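Local coordinates for protein probable transcriptional regulator (Pseudomonas aeruginosa, PDB 2HR3) that probably binds DNA as a dimeric transcriptional regulator of the MarR family, at residues E112-L115 / V116-M119. Residues are numbered along the deposited sequence; the frame is centred on the assembly and turned at random.
Sequences EEWL and VRAM
Trp114 and Ala118, one helical turn apart, show how an indole can lie forward along its own helix. From CB the tryptophan runs forward, CG lying anti to the backbone N and beside the carbonyl carbon (chi1 -178°), which carries the ring toward the residues that follow. CD1, on the five-membered ring, comes within 3.5 Å of NH2 of Arg117, whose guanidinium plane stands 79° from the indole. At the far end, CH2 of Trp114 lies 4.1 Å from CB of Ala118; this methyl makes a CH-pi contact over one face, 4.3 Å from the centroid of the six-membered ring. Ala118 N also donates to Trp114 O at 2.9 Å, one of four successive alpha-helical bonds from N-H of residue i+4 to C=O of residue i. All this belongs to helix 98-122, which leads from the two-stranded wing of the MarR fold to helix 125-142. Trp114 also packs on Leu141 of the second subunit, and Glu112 forms a salt bridge with Arg14 of that subunit, placing this turn at the dimer interface. Next to the indole, Leu115 extends CD2 to within 4.1 Å of CG of Met119, a selenomethionine that packs on Leu9 of the second subunit.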
loop_
_atom_site.group_PDB
_atom_site.type_symbol
_atom_site.label_atom_id
_atom_site.label_comp_id
_atom_site.label_asym_id
_atom_site.label_seq_id
_atom_site.Cartn_x
_atom_site.Cartn_y
_atom_site.Cartn_z
ATOM N N GLU A 112 -3.695 -13.006 6.924
ATOM C CA GLU A 112 -4.431 -13.951 6.135
ATOM C C GLU A 112 -5.478 -14.701 6.945
ATOM O O GLU A 112 -6.581 -14.985 6.447
ATOM C CB GLU A 112 -3.467 -14.933 5.453
ATOM C CG GLU A 112 -2.832 -14.282 4.242
ATOM C CD GLU A 112 -1.605 -14.996 3.730
ATOM O OE1 GLU A 112 -1.426 -16.203 4.000
ATOM O OE2 GLU A 112 -0.795 -14.325 3.069
ATOM N N GLU A 113 -5.094 -15.060 8.163
ATOM C CA GLU A 113 -6.041 -15.616 9.134
ATOM C C GLU A 113 -7.144 -14.598 9.394
ATOM O O GLU A 113 -8.290 -14.902 9.200
ATOM C CB GLU A 113 -5.321 -15.998 10.436
ATOM C CG GLU A 113 -4.519 -17.282 10.372
ATOM C CD GLU A 113 -3.378 -17.240 11.340
ATOM O OE1 GLU A 113 -3.652 -16.869 12.513
ATOM O OE2 GLU A 113 -2.211 -17.527 10.939
ATOM N N TRP A 114 -6.781 -13.390 9.814
ATOM C CA TRP A 114 -7.693 -12.276 9.821
ATOM C C TRP A 114 -8.668 -12.295 8.621
ATOM O O TRP A 114 -9.841 -12.266 8.819
ATOM C CB TRP A 114 -6.986 -10.910 9.887
ATOM C CG TRP A 114 -8.035 -9.824 9.930
ATOM C CD1 TRP A 114 -8.765 -9.462 11.023
ATOM C CD2 TRP A 114 -8.541 -9.047 8.848
ATOM N NE1 TRP A 114 -9.693 -8.504 10.695
ATOM C CE2 TRP A 114 -9.591 -8.246 9.356
ATOM C CE3 TRP A 114 -8.272 -8.997 7.490
ATOM C CZ2 TRP A 114 -10.322 -7.373 8.557
ATOM C CZ3 TRP A 114 -9.023 -8.118 6.686
ATOM C CH2 TRP A 114 -9.992 -7.311 7.216
ATOM N N LEU A 115 -8.164 -12.335 7.385
ATOM C CA LEU A 115 -9.000 -12.150 6.152
ATOM C C LEU A 115 -9.975 -13.242 5.936
ATOM O O LEU A 115 -11.078 -12.999 5.456
ATOM C CB LEU A 115 -8.139 -12.147 4.909
ATOM C CG LEU A 115 -8.322 -11.008 3.912
ATOM C CD1 LEU A 115 -7.408 -11.351 2.687
ATOM C CD2 LEU A 115 -9.744 -10.720 3.505
ATOM N N VAL A 116 -9.520 -14.461 6.217
ATOM C CA VAL A 116 -10.388 -15.660 6.251
ATOM C C VAL A 116 -11.581 -15.488 7.160
ATOM O O VAL A 116 -12.712 -15.882 6.813
ATOM C CB VAL A 116 -9.598 -16.954 6.702
ATOM C CG1 VAL A 116 -10.528 -18.131 6.929
ATOM C CG2 VAL A 116 -8.531 -17.340 5.645
ATOM N N ARG A 117 -11.323 -14.942 8.340
ATOM C CA ARG A 117 -12.367 -14.647 9.317
ATOM C C ARG A 117 -13.256 -13.514 8.880
ATOM O O ARG A 117 -14.447 -13.572 9.133
ATOM C CB ARG A 117 -11.772 -14.305 10.679
ATOM C CG ARG A 117 -11.500 -15.506 11.552
ATOM C CD ARG A 117 -10.917 -15.153 12.946
ATOM N NE ARG A 117 -10.089 -13.925 13.011
ATOM C CZ ARG A 117 -10.536 -12.739 13.460
ATOM N NH1 ARG A 117 -11.816 -12.578 13.883
ATOM N NH2 ARG A 117 -9.712 -11.687 13.484
ATOM N N ALA A 118 -12.713 -12.463 8.271
ATOM C CA ALA A 118 -13.590 -11.457 7.529
ATOM C C ALA A 118 -14.521 -12.092 6.504
ATOM O O ALA A 118 -15.695 -11.817 6.461
ATOM C CB ALA A 118 -12.739 -10.373 6.778
HETATM N N MSE A 119 -13.944 -12.940 5.677
HETATM C CA MSE A 119 -14.621 -13.535 4.583
HETATM C C MSE A 119 -15.655 -14.503 5.026
HETATM O O MSE A 119 -16.635 -14.686 4.353
HETATM C CB MSE A 119 -13.620 -14.241 3.733
HETATM C CG MSE A 119 -12.835 -13.281 2.835
HETATM SE SE MSE A 119 -11.483 -14.156 1.624
HETATM C CE MSE A 119 -12.544 -14.146 0.126
#